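Local structure of similar to yteR (Bacilus subtilis) (Clostridium acetobutylicum, 4WU0) at residues Leu7-Ile12 with Asp32-Val37; Lys45-Ile50 with Ile84-Glu89; Thr112-Phe117 with Tyr178-Thr183; His125-Asp130 with Ile160-Asn165. The protein is a family 105 glycoside hydrolase, related to YteR, that probably hydrolyses unsaturated rhamnogalacturonan fragments released from pectin. All coordinates share one frame; numbering follows the deposited sequence.

Contact 1 (Leu7-Ile12 with Asp32-Val37)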
loop_
_atom_site.group_PDB
_atom_site.type_symbol
_atom_site.label_atom_id
_atom_site.label_comp_id
_atom_site.label_asym_id
_atom_site.label_seq_id
_atom_site.Cartn_x
_atom_site.Cartn_y
_atom_site.Cartn_z
ATOM N N LEU A 7 -2.546 -1.604 -20.816
ATOM C CA LEU A 7 -2.452 -3.005 -21.163
ATOM C C LEU A 7 -2.793 -3.871 -19.950
ATOM O O LEU A 7 -3.502 -4.858 -20.063
ATOM C CB LEU A 7 -1.055 -3.346 -21.704
ATOM C CG LEU A 7 -0.830 -4.797 -22.135
ATOM C CD1 LEU A 7 -1.831 -5.257 -23.188
ATOM C CD2 LEU A 7 0.603 -5.011 -22.628
ATOM N N MET A 8 -2.270 -3.520 -18.783
ATOM C CA MET A 8 -2.600 -4.275 -17.589
ATOM C C MET A 8 -4.058 -4.124 -17.177
ATOM O O MET A 8 -4.690 -5.093 -16.759
ATOM C CB MET A 8 -1.702 -3.873 -16.432
ATOM C CG MET A 8 -1.964 -4.686 -15.190
ATOM S SD MET A 8 -1.803 -6.461 -15.491
ATOM C CE MET A 8 -0.088 -6.553 -15.134
ATOM N N ALA A 9 -4.584 -2.903 -17.243
ATOM C CA ALA A 9 -5.994 -2.680 -16.935
ATOM C C ALA A 9 -6.874 -3.552 -17.828
ATOM O O ALA A 9 -7.798 -4.211 -17.358
ATOM C CB ALA A 9 -6.359 -1.195 -17.107
ATOM N N ASP A 10 -6.561 -3.568 -19.121
ATOM C CA ASP A 10 -7.332 -4.366 -20.064
ATOM C C ASP A 10 -7.183 -5.859 -19.740
ATOM O O ASP A 10 -8.129 -6.624 -19.889
ATOM C CB ASP A 10 -6.895 -4.084 -21.506
ATOM C CG ASP A 10 -7.373 -2.737 -21.999
ATOM O OD1 ASP A 10 -8.326 -2.199 -21.377
ATOM O OD2 ASP A 10 -6.798 -2.212 -22.997
ATOM N N SER A 11 -6.005 -6.263 -19.283
ATOM C CA SER A 11 -5.783 -7.657 -18.899
ATOM C C SER A 11 -6.605 -8.052 -17.678
ATOM O O SER A 11 -7.194 -9.131 -17.631
ATOM C CB SER A 11 -4.296 -7.913 -18.617
ATOM O OG SER A 11 -3.516 -7.679 -19.765
ATOM N N ILE A 12 -6.634 -7.177 -16.682
ATOM C CA ILE A 12 -7.382 -7.440 -15.454
ATOM C C ILE A 12 -8.864 -7.617 -15.771
ATOM O O ILE A 12 -9.522 -8.531 -15.266
ATOM C CB ILE A 12 -7.174 -6.298 -14.455
ATOM C CG1 ILE A 12 -5.721 -6.273 -13.954
ATOM C CG2 ILE A 12 -8.143 -6.402 -13.266
ATOM C CD1 ILE A 12 -5.353 -4.971 -13.290
ATOM N N ASP A 32 -7.928 1.757 -7.740
ATOM C CA ASP A 32 -7.225 3.039 -7.710
ATOM C C ASP A 32 -6.250 3.114 -8.907
ATOM O O ASP A 32 -6.053 4.173 -9.489
ATOM C CB ASP A 32 -6.453 3.205 -6.381
ATOM C CG ASP A 32 -7.362 3.484 -5.158
ATOM O OD1 ASP A 32 -8.468 4.021 -5.340
ATOM O OD2 ASP A 32 -6.961 3.201 -3.990
ATOM N N GLY A 33 -5.623 1.989 -9.253
ATOM C CA GLY A 33 -4.783 1.928 -10.437
ATOM C C GLY A 33 -5.593 2.078 -11.715
ATOM O O GLY A 33 -5.208 2.792 -12.641
ATOM N N ILE A 34 -6.729 1.400 -11.781
ATOM C CA ILE A 34 -7.595 1.498 -12.953
ATOM C C ILE A 34 -8.126 2.933 -13.106
ATOM O O ILE A 34 -8.329 3.426 -14.208
ATOM C CB ILE A 34 -8.713 0.433 -12.916
ATOM C CG1 ILE A 34 -8.076 -0.959 -13.055
ATOM C CG2 ILE A 34 -9.717 0.668 -14.045
ATOM C CD1 ILE A 34 -9.027 -2.113 -12.876
ATOM N N ALA A 35 -8.330 3.618 -11.989
ATOM C CA ALA A 35 -8.810 4.989 -12.045
ATOM C C ALA A 35 -7.800 5.910 -12.727
ATOM O O ALA A 35 -8.193 6.874 -13.378
ATOM C CB ALA A 35 -9.171 5.507 -10.670
ATOM N N LYS A 36 -6.503 5.613 -12.607
ATOM C CA LYS A 36 -5.499 6.407 -13.316
ATOM C C LYS A 36 -5.580 6.186 -14.831
ATOM O O LYS A 36 -5.333 7.100 -15.617
ATOM C CB LYS A 36 -4.087 6.096 -12.825
ATOM C CG LYS A 36 -3.836 6.368 -11.343
ATOM C CD LYS A 36 -4.294 7.726 -10.849
ATOM C CE LYS A 36 -3.301 8.826 -11.127
ATOM N NZ LYS A 36 -3.654 10.086 -10.391
ATOM N N VAL A 37 -5.938 4.972 -15.234
ATOM C CA VAL A 37 -6.108 4.673 -16.645
ATOM C C VAL A 37 -7.330 5.407 -17.192
ATOM O O VAL A 37 -7.282 5.952 -18.288
ATOM C CB VAL A 37 -6.202 3.159 -16.877
ATOM C CG1 VAL A 37 -6.503 2.843 -18.330
ATOM C CG2 VAL A 37 -4.914 2.519 -16.433
#
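Ala9 sits against Ile34 and Val37 where two helices of the (alpha/alpha)6 barrel, the six-hairpin fold of the glycosyl hydrolase family 88 clan, cross. Ala9 CB points at helix 25-41 and lies 4.0 Å from Val37 CG2. Ala9 CB is also 4.4 Å from Ile34 CG1. One turn on, Ile12 CG2 meets Ile34 CD1 at 4.4 Å. Ile34 is thus shared between Ala9 and Ile12. Its CB is not aimed at the other helix, but CD1 at the end of the chain comes closer to it. Val37 keeps CG1 anti to the backbone N (chi1 175°), which leaves CG2 to face Ala9. The short segments run at 124° to each other, and their axes approach to 9.9 Å. The small Ala9 lets the backbones come close, with the CA atoms of Ala9 and Ile34 6.0 Å apart. All four touching residues are buried. Outside this shell, Tyr46 and Phe49 of helix 44-54 pack on Val37 and Ile34. Met8 turns to helix 345-360. Ser11 OG also bonds to Ile311 N, and it gives its proton to Leu7 O at 2.8 Å. Ser11 N and Ser11 OG reach that carbonyl oxygen from opposite faces of its plane.

Contact 2 (Lys45-Ile50 with Ile84-Glu89)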
loop_
_atom_site.group_PDB
_atom_site.type_symbol
_atom_site.label_atom_id
_atom_site.label_comp_id
_atom_site.label_asym_id
_atom_site.label_seq_id
_atom_site.Cartn_x
_atom_site.Cartn_y
_atom_site.Cartn_z
ATOM N N LYS A 45 -15.136 3.109 -20.229
ATOM C CA LYS A 45 -15.165 1.694 -19.875
ATOM C C LYS A 45 -14.388 1.407 -18.579
ATOM O O LYS A 45 -14.730 0.481 -17.839
ATOM C CB LYS A 45 -14.676 0.812 -21.018
ATOM C CG LYS A 45 -13.202 0.609 -21.089
ATOM C CD LYS A 45 -12.851 -0.342 -22.229
ATOM C CE LYS A 45 -11.422 -0.145 -22.702
ATOM N NZ LYS A 45 -11.204 -0.671 -24.091
ATOM N N TYR A 46 -13.363 2.202 -18.290
ATOM C CA TYR A 46 -12.595 1.994 -17.049
ATOM C C TYR A 46 -13.394 2.466 -15.836
ATOM O O TYR A 46 -13.447 1.774 -14.809
ATOM C CB TYR A 46 -11.215 2.642 -17.124
ATOM C CG TYR A 46 -10.436 2.068 -18.271
ATOM C CD1 TYR A 46 -10.058 0.740 -18.273
ATOM C CD2 TYR A 46 -10.168 2.831 -19.390
ATOM C CE1 TYR A 46 -9.388 0.193 -19.342
ATOM C CE2 TYR A 46 -9.504 2.305 -20.465
ATOM C CZ TYR A 46 -9.119 0.974 -20.446
ATOM O OH TYR A 46 -8.467 0.450 -21.541
ATOM N N LEU A 47 -14.045 3.617 -15.962
ATOM C CA LEU A 47 -14.901 4.119 -14.885
ATOM C C LEU A 47 -16.046 3.148 -14.650
ATOM O O LEU A 47 -16.370 2.803 -13.509
ATOM C CB LEU A 47 -15.441 5.512 -15.212
ATOM C CG LEU A 47 -16.428 6.091 -14.199
ATOM C CD1 LEU A 47 -15.766 6.172 -12.833
ATOM C CD2 LEU A 47 -16.946 7.465 -14.648
ATOM N N ASP A 48 -16.643 2.667 -15.730
ATOM C CA ASP A 48 -17.753 1.731 -15.600
ATOM C C ASP A 48 -17.346 0.447 -14.883
ATOM O O ASP A 48 -18.110 -0.074 -14.080
ATOM C CB ASP A 48 -18.347 1.401 -16.970
ATOM C CG ASP A 48 -19.099 2.566 -17.574
ATOM O OD1 ASP A 48 -19.533 3.459 -16.815
ATOM O OD2 ASP A 48 -19.264 2.575 -18.813
ATOM N N PHE A 49 -16.136 -0.045 -15.154
ATOM C CA PHE A 49 -15.612 -1.212 -14.462
ATOM C C PHE A 49 -15.472 -0.966 -12.971
ATOM O O PHE A 49 -15.796 -1.820 -12.157
ATOM C CB PHE A 49 -14.255 -1.634 -15.031
ATOM C CG PHE A 49 -13.689 -2.864 -14.385
ATOM C CD1 PHE A 49 -14.210 -4.107 -14.679
ATOM C CD2 PHE A 49 -12.646 -2.770 -13.482
ATOM C CE1 PHE A 49 -13.697 -5.246 -14.094
ATOM C CE2 PHE A 49 -12.111 -3.917 -12.897
ATOM C CZ PHE A 49 -12.665 -5.156 -13.204
ATOM N N ILE A 50 -14.983 0.212 -12.622
ATOM C CA ILE A 50 -14.837 0.580 -11.215
ATOM C C ILE A 50 -16.196 0.637 -10.535
ATOM O O ILE A 50 -16.379 0.074 -9.464
ATOM C CB ILE A 50 -14.101 1.913 -11.083
ATOM C CG1 ILE A 50 -12.673 1.759 -11.596
ATOM C CG2 ILE A 50 -14.054 2.358 -9.626
ATOM C CD1 ILE A 50 -11.974 3.084 -11.801
ATOM N N ILE A 84 -13.801 7.885 -2.435
ATOM C CA ILE A 84 -13.581 9.315 -2.626
ATOM C C ILE A 84 -13.545 9.641 -4.104
ATOM O O ILE A 84 -14.177 10.604 -4.562
ATOM C CB ILE A 84 -12.318 9.807 -1.897
ATOM C CG1 ILE A 84 -12.511 9.646 -0.395
ATOM C CG2 ILE A 84 -12.024 11.278 -2.218
ATOM C CD1 ILE A 84 -11.251 9.864 0.427
ATOM N N THR A 85 -12.795 8.841 -4.855
ATOM C CA THR A 85 -12.663 9.051 -6.284
ATOM C C THR A 85 -14.024 8.948 -6.967
ATOM O O THR A 85 -14.379 9.787 -7.800
ATOM C CB THR A 85 -11.674 8.028 -6.839
ATOM O OG1 THR A 85 -10.389 8.290 -6.254
ATOM C CG2 THR A 85 -11.587 8.090 -8.360
ATOM N N LEU A 86 -14.802 7.947 -6.595
ATOM C CA LEU A 86 -16.115 7.766 -7.205
ATOM C C LEU A 86 -17.070 8.888 -6.825
ATOM O O LEU A 86 -17.877 9.319 -7.655
ATOM C CB LEU A 86 -16.723 6.425 -6.823
ATOM C CG LEU A 86 -16.147 5.196 -7.520
ATOM C CD1 LEU A 86 -16.562 3.921 -6.806
ATOM C CD2 LEU A 86 -16.585 5.160 -8.976
ATOM N N PHE A 87 -17.005 9.354 -5.578
ATOM C CA PHE A 87 -17.882 10.450 -5.174
ATOM C C PHE A 87 -17.542 11.718 -5.956
ATOM O O PHE A 87 -18.439 12.436 -6.403
ATOM C CB PHE A 87 -17.815 10.728 -3.676
ATOM C CG PHE A 87 -18.731 11.847 -3.245
ATOM C CD1 PHE A 87 -20.098 11.720 -3.394
ATOM C CD2 PHE A 87 -18.228 13.011 -2.714
ATOM C CE1 PHE A 87 -20.958 12.752 -3.017
ATOM C CE2 PHE A 87 -19.077 14.039 -2.329
ATOM C CZ PHE A 87 -20.433 13.904 -2.477
ATOM N N LYS A 88 -16.251 11.993 -6.119
ATOM C CA LYS A 88 -15.824 13.174 -6.864
ATOM C C LYS A 88 -16.224 13.079 -8.342
ATOM O O LYS A 88 -16.638 14.080 -8.946
ATOM C CB LYS A 88 -14.315 13.412 -6.714
ATOM C CG LYS A 88 -13.875 13.777 -5.280
ATOM C CD LYS A 88 -12.351 13.975 -5.164
ATOM C CE LYS A 88 -11.866 15.238 -5.874
ATOM N NZ LYS A 88 -12.592 16.458 -5.398
ATOM N N GLU A 89 -16.105 11.888 -8.914
ATOM C CA GLU A 89 -16.417 11.684 -10.324
ATOM C C GLU A 89 -17.917 11.671 -10.621
ATOM O O GLU A 89 -18.336 12.216 -11.634
ATOM C CB GLU A 89 -15.788 10.390 -10.851
ATOM C CG GLU A 89 -16.082 10.092 -12.326
ATOM C CD GLU A 89 -15.479 11.104 -13.297
ATOM O OE1 GLU A 89 -16.062 11.276 -14.396
ATOM O OE2 GLU A 89 -14.421 11.704 -12.971
#
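Leu47 reaches across to Leu86 and Glu89, and Ile50 rests on Leu86. This is helix-to-helix packing between helices 44-54 and 80-90 of the (alpha/alpha)6 barrel, apolar apart from the end of Glu89. Leu47 holds CG anti to its backbone N (chi1 176°). This sends both methyls toward helix 80-90. Leu47 CD2 lies 3.6 Å from Glu89 CG, and Leu47 CD1 lies 4.1 Å from Leu86 CD2. Glu89 also has CG anti to N, which lays that methylene against the Leu47 methyls. The bend at chi2 (65°) then turns the carboxylate, and Glu89 OE1 lies 3.9 Å from Leu47 CD2. That oxygen is hydrogen-bonded to Tyr38 OH of helix 25-41, which anchors the acid beside the leucine. Leu86 does not start out facing helix 44-54, yet its branch swings nearer. Leu86 CD2 touches Ile50 CG2 at 3.8 Å, and Leu86 CD1 is 4.1 Å from Ile50 CG2. The short segments run at 124° with axes 11.7 Å apart, so side chains rather than backbones fill the interface. Helix 44-54 is backed by helices 4-14 and 25-41, through Tyr46 and Phe49. Helix 80-90 is backed by helices 93-108 and 129-146, through Ile84 and Phe87.

Contact 3 (Thr112-Phe117 with Tyr178-Thr183)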
loop_
_atom_site.group_PDB
_atom_site.type_symbol
_atom_site.label_atom_id
_atom_site.label_comp_id
_atom_site.label_asym_id
_atom_site.label_seq_id
_atom_site.Cartn_x
_atom_site.Cartn_y
_atom_site.Cartn_z
ATOM N N THR A 112 -2.473 2.949 20.318
ATOM C CA THR A 112 -1.362 2.657 21.217
ATOM C C THR A 112 -1.162 3.814 22.180
ATOM O O THR A 112 -1.842 4.848 22.087
ATOM C CB THR A 112 -0.050 2.484 20.454
ATOM O OG1 THR A 112 0.280 3.734 19.837
ATOM C CG2 THR A 112 -0.175 1.412 19.390
ATOM N N LYS A 113 -0.235 3.647 23.110
ATOM C CA LYS A 113 0.026 4.675 24.114
ATOM C C LYS A 113 0.468 5.994 23.463
ATOM O O LYS A 113 0.280 7.078 24.034
ATOM C CB LYS A 113 1.065 4.183 25.132
ATOM C CG LYS A 113 2.477 4.130 24.593
ATOM C CD LYS A 113 3.532 3.655 25.623
ATOM C CE LYS A 113 3.246 2.271 26.198
ATOM N NZ LYS A 113 4.441 1.702 26.901
ATOM N N GLU A 114 1.047 5.894 22.269
ATOM C CA GLU A 114 1.475 7.066 21.496
ATOM C C GLU A 114 0.492 7.448 20.389
ATOM O O GLU A 114 0.854 8.140 19.427
ATOM C CB GLU A 114 2.852 6.814 20.901
ATOM C CG GLU A 114 3.903 6.520 21.940
ATOM C CD GLU A 114 5.199 6.056 21.330
ATOM O OE1 GLU A 114 5.187 4.971 20.701
ATOM O OE2 GLU A 114 6.210 6.778 21.487
ATOM N N ASN A 115 -0.747 6.988 20.524
ATOM C CA ASN A 115 -1.854 7.418 19.665
ATOM C C ASN A 115 -1.807 6.952 18.224
ATOM O O ASN A 115 -2.404 7.576 17.337
ATOM C CB ASN A 115 -2.054 8.943 19.750
ATOM C CG ASN A 115 -2.970 9.323 20.889
ATOM O OD1 ASN A 115 -4.066 8.777 21.012
ATOM N ND2 ASN A 115 -2.507 10.223 21.764
ATOM N N VAL A 116 -1.159 5.814 17.984
ATOM C CA VAL A 116 -1.175 5.190 16.666
ATOM C C VAL A 116 -2.266 4.123 16.634
ATOM O O VAL A 116 -2.428 3.365 17.588
ATOM C CB VAL A 116 0.188 4.552 16.336
ATOM C CG1 VAL A 116 0.192 3.956 14.962
ATOM C CG2 VAL A 116 1.310 5.589 16.508
ATOM N N PHE A 117 -3.035 4.069 15.559
ATOM C CA PHE A 117 -4.048 3.021 15.415
ATOM C C PHE A 117 -3.431 1.615 15.588
ATOM O O PHE A 117 -2.433 1.270 14.933
ATOM C CB PHE A 117 -4.664 3.061 14.013
ATOM C CG PHE A 117 -5.397 4.343 13.669
ATOM C CD1 PHE A 117 -6.316 4.910 14.541
ATOM C CD2 PHE A 117 -5.199 4.939 12.435
ATOM C CE1 PHE A 117 -7.001 6.077 14.192
ATOM C CE2 PHE A 117 -5.878 6.085 12.072
ATOM C CZ PHE A 117 -6.780 6.657 12.953
ATOM N N TYR A 178 5.449 -4.198 15.021
ATOM C CA TYR A 178 5.880 -3.788 16.350
ATOM C C TYR A 178 4.746 -4.107 17.319
ATOM O O TYR A 178 3.598 -3.777 17.038
ATOM C CB TYR A 178 6.141 -2.277 16.335
ATOM C CG TYR A 178 6.321 -1.609 17.670
ATOM C CD1 TYR A 178 7.378 -1.936 18.503
ATOM C CD2 TYR A 178 5.441 -0.618 18.086
ATOM C CE1 TYR A 178 7.546 -1.304 19.731
ATOM C CE2 TYR A 178 5.609 0.024 19.305
ATOM C CZ TYR A 178 6.664 -0.319 20.116
ATOM O OH TYR A 178 6.821 0.329 21.329
ATOM N N ASP A 179 5.064 -4.753 18.441
ATOM C CA ASP A 179 4.110 -4.988 19.516
ATOM C C ASP A 179 4.555 -4.179 20.733
ATOM O O ASP A 179 5.505 -4.535 21.418
ATOM C CB ASP A 179 4.058 -6.464 19.900
ATOM C CG ASP A 179 3.013 -6.755 20.954
ATOM O OD1 ASP A 179 2.366 -5.813 21.445
ATOM O OD2 ASP A 179 2.844 -7.930 21.312
ATOM N N GLU A 180 3.854 -3.091 20.995
ATOM C CA GLU A 180 4.189 -2.199 22.102
ATOM C C GLU A 180 4.189 -2.935 23.441
ATOM O O GLU A 180 4.925 -2.574 24.361
ATOM C CB GLU A 180 3.158 -1.073 22.107
ATOM C CG GLU A 180 3.185 -0.146 23.249
ATOM C CD GLU A 180 2.313 1.039 22.961
ATOM O OE1 GLU A 180 1.107 1.011 23.322
ATOM O OE2 GLU A 180 2.841 1.970 22.327
ATOM N N SER A 181 3.379 -3.986 23.534
ATOM C CA SER A 181 3.233 -4.728 24.775
ATOM C C SER A 181 4.312 -5.792 24.874
ATOM O O SER A 181 4.537 -6.348 25.941
ATOM C CB SER A 181 1.843 -5.356 24.863
ATOM O OG SER A 181 1.733 -6.509 24.055
ATOM N N LYS A 182 4.961 -6.059 23.744
ATOM C CA LYS A 182 6.029 -7.050 23.636
ATOM C C LYS A 182 5.587 -8.437 24.123
ATOM O O LYS A 182 6.391 -9.203 24.656
ATOM C CB LYS A 182 7.285 -6.587 24.388
ATOM C CG LYS A 182 7.848 -5.229 23.921
ATOM C CD LYS A 182 9.189 -4.920 24.576
ATOM C CE LYS A 182 9.503 -3.422 24.566
ATOM N NZ LYS A 182 10.635 -3.079 25.502
ATOM N N THR A 183 4.315 -8.760 23.918
ATOM C CA THR A 183 3.777 -10.043 24.364
ATOM C C THR A 183 3.707 -11.102 23.254
ATOM O O THR A 183 3.805 -12.283 23.544
ATOM C CB THR A 183 2.390 -9.879 24.998
ATOM O OG1 THR A 183 1.498 -9.303 24.055
ATOM C CG2 THR A 183 2.465 -8.979 26.225
HETATM O O HOH W 1 2.895 3.418 20.180
HETATM O O HOH W 2 5.463 2.440 21.985
#
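Glu180 lays its carboxylate alongside Lys113, over the turn that begins at Thr112. Glu180 OE1 accepts a hydrogen bond from Lys113 N at 3.0 Å. The bond is nearly straight (171°) and uses the syn lone pair. Glu180 OE2 lies 3.2 Å from Lys113 CG, so the aliphatic part of the lysine packs on the acid. The charged ends do not meet. Lys113 NZ stays 4.9 Å from Glu180 OE2, where the opposite charges may still attract weakly. With CG anti to N (chi1 172°), Glu180 stretches out to this turn. Two waters link Glu180 OE2 to Glu114 OE1, which are 4.1 Å apart. One also binds Thr112 OG1, and the other binds Tyr178 OH. They may ease the repulsion of the two acids, whose planes are 54° apart. Glu114 OE1 has a further partner in Asn165 ND2. Each segment contains a type I beta turn, Thr112 to Asn115 and Asp179 to Lys182. In the second, Asp179 OD1 accepts a hydrogen bond from Ser181 N in an Asx turn. The turn 112-115 lies between helix 93-108 and strand 126-128. Segment 178-183 leaves strand 177-179, which pairs antiparallel with strand 126-128, and helix 152-166 packs against Glu114, Val116 and Tyr178.

Contact 4 (His125-Asp130 with Ile160-Asn165)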
loop_
_atom_site.group_PDB
_atom_site.type_symbol
_atom_site.label_atom_id
_atom_site.label_comp_id
_atom_site.label_asym_id
_atom_site.label_seq_id
_atom_site.Cartn_x
_atom_site.Cartn_y
_atom_site.Cartn_z
ATOM N N HIS A 125 -2.253 -3.456 20.605
ATOM C CA HIS A 125 -0.959 -2.835 20.892
ATOM C C HIS A 125 0.020 -2.937 19.738
ATOM O O HIS A 125 1.188 -2.619 19.919
ATOM C CB HIS A 125 -0.313 -3.422 22.158
ATOM C CG HIS A 125 -1.279 -3.667 23.271
ATOM N ND1 HIS A 125 -1.986 -2.654 23.879
ATOM C CD2 HIS A 125 -1.681 -4.814 23.861
ATOM C CE1 HIS A 125 -2.774 -3.166 24.811
ATOM N NE2 HIS A 125 -2.602 -4.473 24.824
ATOM N N GLN A 126 -0.454 -3.350 18.562
ATOM C CA GLN A 126 0.438 -3.624 17.431
ATOM C C GLN A 126 0.346 -2.575 16.335
ATOM O O GLN A 126 -0.742 -2.165 15.941
ATOM C CB GLN A 126 0.147 -5.000 16.836
ATOM C CG GLN A 126 0.423 -6.121 17.808
ATOM C CD GLN A 126 0.025 -7.478 17.298
ATOM O OE1 GLN A 126 0.137 -7.779 16.097
ATOM N NE2 GLN A 126 -0.463 -8.320 18.209
ATOM N N ILE A 127 1.507 -2.157 15.839
ATOM C CA ILE A 127 1.592 -1.311 14.664
ATOM C C ILE A 127 2.243 -2.146 13.572
ATOM O O ILE A 127 3.370 -2.594 13.738
ATOM C CB ILE A 127 2.460 -0.069 14.890
ATOM C CG1 ILE A 127 1.890 0.775 16.040
ATOM C CG2 ILE A 127 2.543 0.753 13.593
ATOM C CD1 ILE A 127 2.816 1.884 16.512
ATOM N N TRP A 128 1.544 -2.369 12.465
ATOM C CA TRP A 128 2.150 -2.992 11.282
ATOM C C TRP A 128 2.267 -1.941 10.185
ATOM O O TRP A 128 1.374 -1.086 10.033
ATOM C CB TRP A 128 1.305 -4.131 10.717
ATOM C CG TRP A 128 0.901 -5.264 11.630
ATOM C CD1 TRP A 128 0.905 -5.303 13.002
ATOM C CD2 TRP A 128 0.382 -6.526 11.195
ATOM N NE1 TRP A 128 0.426 -6.527 13.434
ATOM C CE2 TRP A 128 0.095 -7.288 12.344
ATOM C CE3 TRP A 128 0.130 -7.081 9.938
ATOM C CZ2 TRP A 128 -0.427 -8.578 12.272
ATOM C CZ3 TRP A 128 -0.379 -8.354 9.870
ATOM C CH2 TRP A 128 -0.659 -9.093 11.025
ATOM N N LEU A 129 3.362 -1.984 9.429
ATOM C CA LEU A 129 3.579 -0.970 8.393
ATOM C C LEU A 129 2.392 -0.910 7.432
ATOM O O LEU A 129 2.017 0.189 6.983
ATOM C CB LEU A 129 4.861 -1.248 7.595
ATOM C CG LEU A 129 6.200 -1.060 8.310
ATOM C CD1 LEU A 129 7.351 -1.323 7.395
ATOM C CD2 LEU A 129 6.284 0.345 8.897
ATOM N N ASP A 130 1.833 -2.073 7.082
ATOM C CA ASP A 130 0.699 -2.136 6.169
ATOM C C ASP A 130 -0.375 -1.118 6.547
ATOM O O ASP A 130 -0.974 -0.500 5.674
ATOM C CB ASP A 130 0.005 -3.528 6.155
ATOM C CG ASP A 130 0.954 -4.707 6.065
ATOM O OD1 ASP A 130 1.988 -4.715 6.729
ATOM O OD2 ASP A 130 0.628 -5.671 5.329
ATOM N N ILE A 160 5.268 9.552 12.077
ATOM C CA ILE A 160 6.496 9.860 12.798
ATOM C C ILE A 160 6.780 8.838 13.903
ATOM O O ILE A 160 7.905 8.403 14.075
ATOM C CB ILE A 160 6.427 11.285 13.358
ATOM C CG1 ILE A 160 6.532 12.280 12.203
ATOM C CG2 ILE A 160 7.530 11.550 14.372
ATOM C CD1 ILE A 160 6.120 13.712 12.536
ATOM N N ILE A 161 5.752 8.474 14.644
ATOM C CA ILE A 161 5.895 7.492 15.716
ATOM C C ILE A 161 6.204 6.117 15.123
ATOM O O ILE A 161 6.974 5.352 15.692
ATOM C CB ILE A 161 4.627 7.438 16.579
ATOM C CG1 ILE A 161 4.426 8.749 17.331
ATOM C CG2 ILE A 161 4.669 6.260 17.568
ATOM C CD1 ILE A 161 5.539 9.124 18.268
ATOM N N THR A 162 5.585 5.797 13.995
ATOM C CA THR A 162 5.854 4.516 13.362
ATOM C C THR A 162 7.325 4.424 12.968
ATOM O O THR A 162 7.979 3.420 13.209
ATOM C CB THR A 162 4.926 4.291 12.163
ATOM O OG1 THR A 162 3.582 4.213 12.644
ATOM C CG2 THR A 162 5.274 3.020 11.411
ATOM N N GLU A 163 7.870 5.471 12.367
ATOM C CA GLU A 163 9.272 5.425 12.019
ATOM C C GLU A 163 10.155 5.328 13.274
ATOM O O GLU A 163 11.127 4.578 13.282
ATOM C CB GLU A 163 9.658 6.644 11.183
ATOM C CG GLU A 163 11.060 6.581 10.631
ATOM C CD GLU A 163 12.073 7.422 11.397
ATOM O OE1 GLU A 163 11.793 7.855 12.539
ATOM O OE2 GLU A 163 13.172 7.637 10.848
ATOM N N LYS A 164 9.809 6.055 14.337
ATOM C CA LYS A 164 10.590 6.018 15.567
ATOM C C LYS A 164 10.672 4.600 16.128
ATOM O O LYS A 164 11.740 4.141 16.539
ATOM C CB LYS A 164 9.975 6.953 16.607
ATOM C CG LYS A 164 10.688 6.935 17.950
ATOM C CD LYS A 164 10.029 7.874 18.944
ATOM C CE LYS A 164 10.903 8.042 20.180
ATOM N NZ LYS A 164 10.612 7.047 21.254
ATOM N N ASN A 165 9.550 3.894 16.118
ATOM C CA ASN A 165 9.482 2.586 16.756
ATOM C C ASN A 165 9.909 1.433 15.865
ATOM O O ASN A 165 10.366 0.413 16.384
ATOM C CB ASN A 165 8.072 2.294 17.271
ATOM C CG ASN A 165 7.694 3.126 18.504
ATOM O OD1 ASN A 165 8.487 3.310 19.422
ATOM N ND2 ASN A 165 6.468 3.620 18.517
#
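Ile127 and Leu129 both lean on Thr162, joining strand 126-128 and the residue after it to helix 152-166. Along 125-130, His125 leads into the strand and is paired through its backbone with Glu180. Gln126 comes next, and its side chain lies on the far side of the strand from the helix. Ile127 points at the helix. With Ile127 CG1 beside the backbone N (chi1 -59°), CG2 is the branch that touches. Ile127 CG2 sits 3.7 Å from Thr162 OG1. Trp128 turns back to the far side, where its ring stacks on His119. Gln126 OE1 accepts a hydrogen bond from Trp128 NE1 at 3.0 Å, on a lone pair in the carbonyl plane. The oxygen also lies almost in the indole plane, 3° out of it, so the bond should help fix how the ring is turned. Leu129 follows, and Leu129 CD2 reaches Thr162 CG2 at 3.8 Å. Thr162 thus presents both branches to the strand side, and Tyr205 of helix 199-215 also packs against it. Polar groups contribute little directly between the two segments. Thr162 OG1 is hydrogen-bonded to Gln158 O, one turn back in its own helix. That bond gives the buried hydroxyl a polar partner, while its oxygen still touches the methyl of Ile127. The contact therefore behaves as an apolar one.

How the contacts relate
From the N terminus, contact 1 closes the first loop by bringing helix 4-14 against helix 25-41. Contact 2 closes the next loop, in series with the first, and joins helix 44-54 to helix 80-90. The two touch: Asp10 OD1 and Tyr46 OH, 2.7 Å apart, are probably hydrogen-bonded, and helices 25-41 and 44-54 are successive. Contact 3 then closes a longer loop, from the turn after helix 93-108 to the end of strand 177-179. Contact 4 lies wholly within that loop, and no two contacts cross. Contacts 3 and 4 share the two-stranded sheet, and their centres are about 8 Å apart. Contacts 1 and 2 lie across the chain's centre from this pair, with centres about 31 to 37 Å away.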